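Local coordinates for protein putative antibiotic biosynthesis monooxygenase (Bordetella bronchiseptica, PDB 3GZ7) that probably acts as an antibiotic biosynthesis monooxygenase and forms a dimeric alpha-beta barrel, though its substrate and reaction are not established, at residues R50-H55 / V78-V83; R45-R50 / S88-E93. All coordinates share one frame; numbering follows the deposited sequence. Where two conformers were deposited one is given.

Contact 1 (R50-H55 / V78-V83)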
# COMPACT_ATOMS: atom_id res chain seq x y z
N ARG A 50 -3.22 13.33 16.10
CA ARG A 50 -4.28 13.82 17.00
C ARG A 50 -5.73 13.67 16.45
O ARG A 50 -6.68 13.99 17.17
CB ARG A 50 -4.01 15.27 17.42
CG ARG A 50 -4.51 16.30 16.48
CD ARG A 50 -3.80 17.60 16.76
NE ARG A 50 -4.31 18.70 15.95
CZ ARG A 50 -3.64 19.82 15.73
NH1 ARG A 50 -2.44 20.00 16.26
NH2 ARG A 50 -4.16 20.77 14.99
N ALA A 51 -5.93 13.17 15.23
CA ALA A 51 -7.29 12.93 14.72
C ALA A 51 -7.93 11.79 15.50
O ALA A 51 -7.25 10.86 15.94
CB ALA A 51 -7.27 12.61 13.25
N ARG A 52 -9.24 11.89 15.71
CA ARG A 52 -10.02 10.83 16.37
C ARG A 52 -9.82 9.44 15.74
O ARG A 52 -10.05 9.28 14.54
CB ARG A 52 -11.48 11.20 16.29
CG ARG A 52 -12.45 10.17 16.88
CD ARG A 52 -13.84 10.74 16.86
NE ARG A 52 -14.79 9.77 17.34
CZ ARG A 52 -16.06 10.02 17.57
NH1 ARG A 52 -16.56 11.24 17.35
NH2 ARG A 52 -16.84 9.05 18.02
N GLY A 53 -9.35 8.47 16.54
CA GLY A 53 -9.12 7.11 16.09
C GLY A 53 -7.95 6.82 15.16
O GLY A 53 -7.89 5.73 14.59
N CYS A 54 -7.06 7.80 15.00
CA CYS A 54 -5.85 7.66 14.24
C CYS A 54 -4.73 7.09 15.13
O CYS A 54 -4.44 7.67 16.18
CB CYS A 54 -5.37 9.02 13.68
SG CYS A 54 -4.05 8.88 12.47
N HIS A 55 -4.12 5.99 14.66
CA HIS A 55 -2.98 5.35 15.31
C HIS A 55 -1.75 5.22 14.42
O HIS A 55 -0.97 4.32 14.62
CB HIS A 55 -3.38 3.95 15.78
CG HIS A 55 -4.56 3.99 16.71
ND1 HIS A 55 -4.42 4.16 18.07
CD2 HIS A 55 -5.89 3.96 16.47
CE1 HIS A 55 -5.61 4.22 18.63
NE2 HIS A 55 -6.53 4.11 17.67
N VAL A 78 -13.34 3.23 9.23
CA VAL A 78 -13.40 4.06 8.00
C VAL A 78 -14.09 5.37 8.32
O VAL A 78 -13.69 6.41 7.78
CB VAL A 78 -14.07 3.33 6.75
CG1 VAL A 78 -14.31 4.32 5.51
CG2 VAL A 78 -13.29 2.11 6.33
N ASP A 79 -15.13 5.35 9.18
CA ASP A 79 -15.81 6.64 9.51
C ASP A 79 -14.89 7.59 10.26
O ASP A 79 -15.04 8.81 10.14
CB ASP A 79 -17.07 6.49 10.32
CG ASP A 79 -18.21 5.87 9.56
OD1 ASP A 79 -18.30 5.93 8.31
OD2 ASP A 79 -19.04 5.31 10.26
N ASN A 80 -13.96 7.08 11.06
CA ASN A 80 -12.99 7.98 11.73
C ASN A 80 -12.27 8.82 10.71
O ASN A 80 -12.00 10.00 10.93
CB ASN A 80 -11.96 7.20 12.54
CG ASN A 80 -12.50 6.67 13.86
OD1 ASN A 80 -11.98 5.67 14.41
ND2 ASN A 80 -13.52 7.35 14.41
N HIS A 81 -11.99 8.22 9.55
CA HIS A 81 -11.45 8.97 8.43
C HIS A 81 -12.46 9.79 7.61
O HIS A 81 -12.31 11.00 7.44
CB HIS A 81 -10.70 8.03 7.48
CG HIS A 81 -10.15 8.72 6.28
ND1 HIS A 81 -10.15 8.15 5.05
CD2 HIS A 81 -9.70 9.98 6.12
CE1 HIS A 81 -9.67 9.00 4.17
NE2 HIS A 81 -9.41 10.13 4.79
N MSE A 82 -13.47 9.12 7.08
CA MSE A 82 -14.29 9.70 6.01
C MSE A 82 -15.35 10.66 6.51
O MSE A 82 -15.75 11.56 5.78
CB MSE A 82 -14.91 8.58 5.19
CG MSE A 82 -13.83 7.74 4.40
SE MSE A 82 -13.11 8.72 2.90
CE MSE A 82 -14.66 8.65 1.82
N VAL A 83 -15.76 10.49 7.76
CA VAL A 83 -16.67 11.39 8.43
C VAL A 83 -15.88 12.31 9.35
O VAL A 83 -15.81 13.53 9.10
CB VAL A 83 -17.81 10.57 9.20
CG1 VAL A 83 -18.72 11.45 10.08
CG2 VAL A 83 -18.66 9.76 8.22
O HOH W 1 -10.76 11.37 12.77
O HOH W 2 -13.67 6.65 17.47

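Contact 2 (R45-R50 / S88-E93)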
# COMPACT_ATOMS: atom_id res chain seq x y z
N ARG A 45 1.91 15.77 9.80
CA ARG A 45 1.75 14.48 10.48
C ARG A 45 1.02 14.49 11.82
O ARG A 45 0.15 13.63 12.00
CB ARG A 45 3.11 13.76 10.62
CG ARG A 45 3.30 12.71 9.54
CD ARG A 45 4.49 11.81 9.72
NE ARG A 45 4.27 10.67 10.60
CZ ARG A 45 4.68 10.56 11.87
NH1 ARG A 45 5.32 11.55 12.49
NH2 ARG A 45 4.44 9.44 12.54
N PRO A 46 1.36 15.43 12.75
CA PRO A 46 0.63 15.67 14.02
C PRO A 46 -0.87 16.00 13.92
O PRO A 46 -1.63 15.68 14.85
CB PRO A 46 1.38 16.85 14.63
CG PRO A 46 2.73 16.77 14.05
CD PRO A 46 2.53 16.32 12.63
N LEU A 47 -1.30 16.64 12.84
CA LEU A 47 -2.73 16.78 12.50
C LEU A 47 -3.44 15.46 12.45
O LEU A 47 -4.56 15.32 12.95
CB LEU A 47 -2.94 17.48 11.13
CG LEU A 47 -2.50 18.94 11.04
CD1 LEU A 47 -2.64 19.58 9.61
CD2 LEU A 47 -3.23 19.74 12.11
N PHE A 48 -2.82 14.50 11.77
CA PHE A 48 -3.38 13.15 11.69
C PHE A 48 -3.32 12.39 13.04
O PHE A 48 -4.30 11.79 13.44
CB PHE A 48 -2.66 12.31 10.62
CG PHE A 48 -3.10 12.59 9.19
CD1 PHE A 48 -4.19 11.94 8.65
CD2 PHE A 48 -2.38 13.46 8.39
CE1 PHE A 48 -4.58 12.17 7.35
CE2 PHE A 48 -2.79 13.68 7.10
CZ PHE A 48 -3.89 13.03 6.58
N MSE A 49 -2.15 12.41 13.70
CA MSE A 49 -1.94 11.66 14.97
C MSE A 49 -2.93 12.05 16.02
O MSE A 49 -3.43 11.20 16.77
CB MSE A 49 -0.52 11.89 15.55
CG MSE A 49 0.68 11.40 14.69
SE MSE A 49 0.64 9.50 14.22
CE MSE A 49 1.11 8.63 15.94
N ARG A 50 -3.22 13.33 16.10
CA ARG A 50 -4.28 13.82 17.00
C ARG A 50 -5.73 13.67 16.45
O ARG A 50 -6.68 13.99 17.17
CB ARG A 50 -4.01 15.27 17.42
CG ARG A 50 -4.51 16.30 16.48
CD ARG A 50 -3.80 17.60 16.76
NE ARG A 50 -4.31 18.70 15.95
CZ ARG A 50 -3.64 19.82 15.73
NH1 ARG A 50 -2.44 20.00 16.26
NH2 ARG A 50 -4.16 20.77 14.99
N SER A 88 -13.24 17.86 9.91
CA SER A 88 -12.53 18.62 10.93
C SER A 88 -11.75 19.72 10.27
O SER A 88 -11.39 19.62 9.09
CB SER A 88 -11.55 17.73 11.69
OG SER A 88 -10.45 17.38 10.86
N ALA A 89 -11.46 20.75 11.04
CA ALA A 89 -10.65 21.87 10.61
C ALA A 89 -9.23 21.40 10.32
O ALA A 89 -8.54 22.05 9.56
CB ALA A 89 -10.63 22.96 11.64
N ASP A 90 -8.79 20.29 10.90
CA ASP A 90 -7.43 19.77 10.58
C ASP A 90 -7.30 19.27 9.16
O ASP A 90 -6.23 19.37 8.57
CB ASP A 90 -6.94 18.73 11.55
CG ASP A 90 -6.54 19.34 12.91
OD1 ASP A 90 -6.29 20.57 12.95
OD2 ASP A 90 -6.48 18.60 13.93
N PHE A 91 -8.40 18.79 8.59
CA PHE A 91 -8.41 18.47 7.15
C PHE A 91 -8.18 19.71 6.28
O PHE A 91 -7.44 19.68 5.31
CB PHE A 91 -9.70 17.72 6.73
CG PHE A 91 -9.77 17.43 5.24
CD1 PHE A 91 -8.69 16.85 4.58
CD2 PHE A 91 -10.89 17.74 4.51
CE1 PHE A 91 -8.73 16.62 3.22
CE2 PHE A 91 -10.95 17.47 3.14
CZ PHE A 91 -9.86 16.91 2.51
N GLN A 92 -8.81 20.81 6.68
CA GLN A 92 -8.64 22.08 6.00
C GLN A 92 -7.19 22.57 6.12
O GLN A 92 -6.65 23.18 5.19
CB GLN A 92 -9.64 23.15 6.56
CG GLN A 92 -11.12 22.64 6.74
CD GLN A 92 -11.73 22.12 5.45
OE1 GLN A 92 -11.53 22.72 4.41
NE2 GLN A 92 -12.50 21.04 5.52
N GLU A 93 -6.54 22.29 7.24
CA GLU A 93 -5.13 22.64 7.46
C GLU A 93 -4.14 21.71 6.69
O GLU A 93 -3.13 22.15 6.14
CB GLU A 93 -4.85 22.61 8.96
CG GLU A 93 -3.47 22.97 9.37
CD GLU A 93 -3.12 24.40 9.06
OE1 GLU A 93 -4.01 25.18 8.65
OE2 GLU A 93 -1.93 24.74 9.21
O HOH W 3 -6.94 15.92 13.53

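Contact 1 (R50-H55 / V78-V83)
N80 meets the backbone of R52 and G53 with its side chain, and almost everything that passes between 50-55 and 78-83 runs through this one asparagine. Its CB lies 3.5 Å from R52 O, and its OD1 comes to 3.6 Å from G53 CA. Glycine suits that place twice over: with no side chain it lets the amide oxygen approach its alpha carbon, and its positive phi of 72° is readily adopted at the third position of the type II turn A51-C54, closed by C54 N to A51 O. In R52 a chi1 of 177° sets CG beside the carbonyl carbon, and from there the extended chain passes the N80 amide at about a right angle; CG stands 3.9 Å from N80 ND2.

No direct hydrogen bond joins the two segments, and water does the joining. One molecule donates to R52 O at 2.8 Å and to N80 O at 2.6 Å, linking the turn to the helix backbone. A second accepts from N80 ND2 at 3.1 Å and, weakly, from R52 NE, which it meets at the edge of the guanidinium and in its plane.

Farther out, N80 ND2 also donates to D84 OD2, one turn along helix 78-85. The same oxygen forms a long, weak ion pair with R52 NE, and the backbone of G53 is bonded to that of E76. The turn, which links helix 34-49 to strand 54-62, is therefore joined to the start of helix 78-85 mainly through water and D84, a largely indirect polar link.

Contact 2 (R45-R50 / S88-E93)
Two helices on the outer side of the sheet, 34-49 near its C-terminal end and 89-98 in its first turn, meet where L47 faces D90, their CA atoms 5.9 Å apart. Just past the end of the first helix, R50 reaches across and grips the D90 carboxylate side-on: NE bonds OD2 at 3.0 Å and NH2 bonds OD1 at 3.0 Å. Both oxygens are met on their syn sides but well out of the carboxylate plane, the planes of the two groups being 50° apart; the N-H...O angles are close to 150°. Arginine is well suited here, having two donors that match two acceptors, and its chain runs extended from CG to NE to span the gap.

Water completes the grip on D90 by donating to its OD2 at 2.7 Å and to L47 O, so the carboxylate is also tied to the backbone of the facing helix. L47 lies alongside: its CA sits over the rim of one guanidinium face, and its CD2 comes to 3.3 Å from D90 OD1. Its CD1 packs on E93 CG at 3.5 Å, one turn farther along, using the aliphatic part of the glutamate. With CG beside the backbone N (chi1 -66°), the leucine sends its methyls toward the second helix.

S88 caps that helix, its OG accepting a weak bond from F91 N and also bonded to F85 O. F48 stacks on F85 and meets W94 edge-to-face. Helices packed against one face of a four-stranded antiparallel sheet belong to the dimeric alpha-beta barrel of this monooxygenase family.

Contacts 1 and 2 have centres 10 Å apart and share R50, the residue at which helix 34-49 gives way to the turn leading into strand 54-62. Along the chain contact 1 is nested inside the loop closed by contact 2: 50-55 runs into strand 54-62, followed by strand 68-75, helix 78-85 and helix 89-98. The two also touch, C54 CB lying 3.0 Å from F48 O. The end of helix 34-49 and the connection that follows it thus meet two consecutive helices, 89-98 through L47 and R50 and 78-85 through R52 and G53, tying the helical layer to the four-stranded antiparallel sheet of a subunit in the dimeric alpha-beta barrel.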